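Local coordinates for sporulation-control protein spo0M (PDB 5CL2) that controls the expression of spo0A and is required for Bacillus subtilis to pass the morphological stage 0 of sporulation, at residues Y44-R52 with F87-P98. Numbering follows the deposited sequence.
Sequences YIDLQLSTR and FPFTFTLPLDTP
Pro-94 O is gripped twice within its type I turn, by Thr-97 N at 3.2 Å and by Thr-97 OG1 at 2.9 Å. Both donors come from the same face of the carbonyl plane, and the hydroxyl is tilted out of it. This ties down the turn on which Leu-49 rests. Leu-49 CD2 lies 3.8 Å from Thr-97 OG1, and the same methyl touches Leu-93 CD1 and Pro-94 CD. With CG anti to its backbone N (chi1 -168°), Leu-49 crosses Leu-93 and Thr-97 at roughly right angles. Its other methyl, CD1, lies loosely at the edge of the Phe-91 ring, beside CZ.

No hydrogen bond joins 44-52 to 87-98; the contact is apolar. Its tightest point is Leu-47 CD1, which sits over one face of the Phe-89 ring as a CH-pi contact, 3.5 Å from the centroid and 20° off the normal. Leu-47 CD1 is shifted toward the CE1-CZ side of the ring, with Phe-89 CE1 at 3.3 Å. Further back, Ile-45 CD1 packs on Phe-87 CD2 at 3.8 Å. At the far end Thr-51 CG2 touches Pro-98 CG at 4.0 Å, while Thr-51 OG1 is hydrogen-bonded to Glu-105 O.

The axes of 44-52 and 87-92 come within 10.3 Å, with their N-to-C directions 33° apart, as layers of a beta sandwich, consistent with the arrestin-like clan. Strand 40-57 lies between 106-114 and 60-79 in one sheet. Strand 84-92 pairs with 26-34 in the other. Phe-71 and Phe-77 of strand 60-79 meet the rings of Phe-91 and Phe-87, and Val-27 packs on Phe-91 and Leu-93.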
loop_
_atom_site.group_PDB
_atom_site.type_symbol
_atom_site.label_atom_id
_atom_site.label_comp_id
_atom_site.label_asym_id
_atom_site.label_seq_id
_atom_site.Cartn_x
_atom_site.Cartn_y
_atom_site.Cartn_z
ATOM N N TYR A 44 -25.042 10.689 7.690
ATOM C CA TYR A 44 -23.690 10.708 8.217
ATOM C C TYR A 44 -22.955 11.924 7.688
ATOM O O TYR A 44 -23.365 12.511 6.698
ATOM C CB TYR A 44 -22.912 9.409 7.810
ATOM C CG TYR A 44 -22.720 9.276 6.309
ATOM C CD1 TYR A 44 -21.701 9.972 5.657
ATOM C CD2 TYR A 44 -23.556 8.460 5.536
ATOM C CE1 TYR A 44 -21.519 9.872 4.286
ATOM C CE2 TYR A 44 -23.374 8.353 4.138
ATOM C CZ TYR A 44 -22.348 9.067 3.531
ATOM O OH TYR A 44 -22.132 9.014 2.158
ATOM N N ILE A 45 -21.839 12.262 8.332
ATOM C CA ILE A 45 -20.891 13.219 7.790
ATOM C C ILE A 45 -19.505 12.553 7.701
ATOM O O ILE A 45 -18.928 12.146 8.734
ATOM C CB ILE A 45 -20.792 14.493 8.652
ATOM C CG1 ILE A 45 -22.172 15.142 8.841
ATOM C CG2 ILE A 45 -19.780 15.487 8.051
ATOM C CD1 ILE A 45 -22.125 16.322 9.778
ATOM N N ASP A 46 -19.001 12.454 6.466
ATOM C CA ASP A 46 -17.677 11.898 6.149
ATOM C C ASP A 46 -16.752 13.017 5.706
ATOM O O ASP A 46 -17.200 14.028 5.138
ATOM C CB ASP A 46 -17.742 10.838 5.025
ATOM C CG ASP A 46 -18.262 9.474 5.509
ATOM O OD1 ASP A 46 -18.396 9.264 6.735
ATOM O OD2 ASP A 46 -18.606 8.629 4.648
ATOM N N LEU A 47 -15.469 12.833 6.003
ATOM C CA LEU A 47 -14.388 13.663 5.488
ATOM C C LEU A 47 -13.529 12.800 4.570
ATOM O O LEU A 47 -13.306 11.619 4.860
ATOM C CB LEU A 47 -13.502 14.191 6.614
ATOM C CG LEU A 47 -13.964 15.447 7.348
ATOM C CD1 LEU A 47 -12.769 16.194 7.905
ATOM C CD2 LEU A 47 -14.881 16.322 6.503
ATOM N N GLN A 48 -13.038 13.388 3.483
ATOM C CA GLN A 48 -12.137 12.684 2.571
ATOM C C GLN A 48 -10.952 13.546 2.235
ATOM O O GLN A 48 -11.110 14.709 1.864
ATOM C CB GLN A 48 -12.814 12.297 1.261
ATOM C CG GLN A 48 -14.227 11.822 1.384
ATOM C CD GLN A 48 -14.462 10.587 0.538
ATOM O OE1 GLN A 48 -13.959 10.483 -0.590
ATOM N NE2 GLN A 48 -15.218 9.626 1.087
ATOM N N LEU A 49 -9.769 12.940 2.301
ATOM C CA LEU A 49 -8.541 13.580 1.844
ATOM C C LEU A 49 -8.286 13.033 0.442
ATOM O O LEU A 49 -8.294 11.830 0.229
ATOM C CB LEU A 49 -7.380 13.287 2.799
ATOM C CG LEU A 49 -6.085 14.093 2.648
ATOM C CD1 LEU A 49 -6.227 15.523 3.197
ATOM C CD2 LEU A 49 -4.925 13.370 3.307
ATOM N N SER A 50 -8.128 13.918 -0.532
ATOM C CA SER A 50 -7.972 13.446 -1.894
ATOM C C SER A 50 -7.006 14.269 -2.717
ATOM O O SER A 50 -6.633 15.393 -2.370
ATOM C CB SER A 50 -9.303 13.417 -2.618
ATOM O OG SER A 50 -9.788 14.731 -2.737
ATOM N N THR A 51 -6.574 13.668 -3.812
ATOM C CA THR A 51 -5.716 14.374 -4.735
ATOM C C THR A 51 -6.070 13.854 -6.116
ATOM O O THR A 51 -7.121 13.210 -6.264
ATOM C CB THR A 51 -4.218 14.194 -4.387
ATOM O OG1 THR A 51 -3.446 15.106 -5.171
ATOM C CG2 THR A 51 -3.755 12.758 -4.586
ATOM N N ARG A 52 -5.275 14.219 -7.124
ATOM C CA ARG A 52 -5.450 13.711 -8.476
ATOM C C ARG A 52 -4.110 13.181 -8.994
ATOM O O ARG A 52 -3.046 13.612 -8.557
ATOM C CB ARG A 52 -5.949 14.799 -9.422
ATOM C CG ARG A 52 -6.754 15.883 -8.774
ATOM C CD ARG A 52 -6.850 17.079 -9.700
ATOM N NE ARG A 52 -5.533 17.600 -10.053
ATOM C CZ ARG A 52 -5.318 18.820 -10.539
ATOM N NH1 ARG A 52 -6.339 19.651 -10.745
ATOM N NH2 ARG A 52 -4.082 19.206 -10.833
ATOM N N PHE A 87 -19.431 19.573 14.812
ATOM C CA PHE A 87 -18.745 18.315 15.014
ATOM C C PHE A 87 -17.246 18.506 14.884
ATOM O O PHE A 87 -16.737 18.588 13.789
ATOM C CB PHE A 87 -19.256 17.279 14.012
ATOM C CG PHE A 87 -20.748 17.081 14.054
ATOM C CD1 PHE A 87 -21.312 16.178 14.950
ATOM C CD2 PHE A 87 -21.593 17.817 13.221
ATOM C CE1 PHE A 87 -22.706 15.997 15.012
ATOM C CE2 PHE A 87 -22.992 17.643 13.263
ATOM C CZ PHE A 87 -23.550 16.732 14.168
ATOM N N PRO A 88 -16.529 18.555 16.014
ATOM C CA PRO A 88 -15.063 18.632 15.965
ATOM C C PRO A 88 -14.428 17.293 15.601
ATOM O O PRO A 88 -14.968 16.238 15.944
ATOM C CB PRO A 88 -14.673 19.058 17.391
ATOM C CG PRO A 88 -15.856 18.701 18.252
ATOM C CD PRO A 88 -17.065 18.836 17.363
ATOM N N PHE A 89 -13.297 17.337 14.899
ATOM C CA PHE A 89 -12.637 16.117 14.444
ATOM C C PHE A 89 -11.119 16.236 14.424
ATOM O O PHE A 89 -10.551 17.345 14.380
ATOM C CB PHE A 89 -13.119 15.750 13.042
ATOM C CG PHE A 89 -12.712 16.758 11.986
ATOM C CD1 PHE A 89 -11.462 16.673 11.358
ATOM C CD2 PHE A 89 -13.560 17.816 11.651
ATOM C CE1 PHE A 89 -11.080 17.612 10.408
ATOM C CE2 PHE A 89 -13.189 18.759 10.703
ATOM C CZ PHE A 89 -11.946 18.659 10.080
ATOM N N THR A 90 -10.471 15.071 14.393
ATOM C CA THR A 90 -9.038 14.991 14.211
ATOM C C THR A 90 -8.661 13.732 13.401
ATOM O O THR A 90 -9.269 12.659 13.554
ATOM C CB THR A 90 -8.320 15.008 15.586
ATOM O OG1 THR A 90 -6.913 15.191 15.403
ATOM C CG2 THR A 90 -8.563 13.723 16.346
ATOM N N PHE A 91 -7.660 13.864 12.532
ATOM C CA PHE A 91 -7.133 12.691 11.828
ATOM C C PHE A 91 -5.685 12.924 11.480
ATOM O O PHE A 91 -5.224 14.056 11.417
ATOM C CB PHE A 91 -7.942 12.372 10.561
ATOM C CG PHE A 91 -7.775 13.385 9.445
ATOM C CD1 PHE A 91 -8.591 14.522 9.387
ATOM C CD2 PHE A 91 -6.848 13.178 8.431
ATOM C CE1 PHE A 91 -8.461 15.455 8.366
ATOM C CE2 PHE A 91 -6.704 14.100 7.395
ATOM C CZ PHE A 91 -7.516 15.242 7.360
ATOM N N THR A 92 -4.963 11.847 11.244
ATOM C CA THR A 92 -3.569 11.979 10.920
ATOM C C THR A 92 -3.385 11.936 9.419
ATOM O O THR A 92 -3.937 11.064 8.747
ATOM C CB THR A 92 -2.758 10.879 11.590
ATOM O OG1 THR A 92 -3.071 10.877 12.987
ATOM C CG2 THR A 92 -1.265 11.111 11.395
ATOM N N LEU A 93 -2.618 12.890 8.906
ATOM C CA LEU A 93 -2.226 12.912 7.501
ATOM C C LEU A 93 -1.336 11.708 7.230
ATOM O O LEU A 93 -0.244 11.609 7.798
ATOM C CB LEU A 93 -1.484 14.205 7.192
ATOM C CG LEU A 93 -1.731 14.950 5.887
ATOM C CD1 LEU A 93 -3.122 15.510 5.870
ATOM C CD2 LEU A 93 -0.702 16.061 5.700
ATOM N N PRO A 94 -1.794 10.793 6.360
ATOM C CA PRO A 94 -1.002 9.598 6.005
ATOM C C PRO A 94 0.388 9.981 5.501
ATOM O O PRO A 94 0.543 11.069 4.956
ATOM C CB PRO A 94 -1.823 8.933 4.896
ATOM C CG PRO A 94 -3.259 9.414 5.168
ATOM C CD PRO A 94 -3.127 10.817 5.723
ATOM N N LEU A 95 1.385 9.127 5.705
ATOM C CA LEU A 95 2.752 9.446 5.283
ATOM C C LEU A 95 2.949 9.448 3.766
ATOM O O LEU A 95 3.956 9.974 3.267
ATOM C CB LEU A 95 3.740 8.471 5.927
ATOM C CG LEU A 95 3.896 8.654 7.438
ATOM C CD1 LEU A 95 4.929 7.691 8.042
ATOM C CD2 LEU A 95 4.279 10.094 7.722
ATOM N N ASP A 96 2.017 8.860 3.023
ATOM C CA ASP A 96 2.128 8.870 1.558
ATOM C C ASP A 96 1.320 10.032 0.932
ATOM O O ASP A 96 1.124 10.056 -0.284
ATOM C CB ASP A 96 1.700 7.519 0.952
ATOM C CG ASP A 96 0.379 7.027 1.535
ATOM O OD1 ASP A 96 -0.168 7.777 2.364
ATOM O OD2 ASP A 96 -0.133 5.942 1.151
ATOM N N THR A 97 0.794 10.946 1.756
ATOM C CA THR A 97 0.183 12.177 1.241
ATOM C C THR A 97 1.197 12.967 0.408
ATOM O O THR A 97 2.282 13.279 0.902
ATOM C CB THR A 97 -0.320 13.093 2.387
ATOM O OG1 THR A 97 -1.265 12.390 3.191
ATOM C CG2 THR A 97 -0.967 14.358 1.841
ATOM N N PRO A 98 0.836 13.335 -0.834
ATOM C CA PRO A 98 1.791 14.033 -1.698
ATOM C C PRO A 98 2.029 15.448 -1.204
ATOM O O PRO A 98 1.177 16.018 -0.508
ATOM C CB PRO A 98 1.085 14.087 -3.052
ATOM C CG PRO A 98 -0.208 13.330 -2.877
ATOM C CD PRO A 98 -0.502 13.309 -1.436
#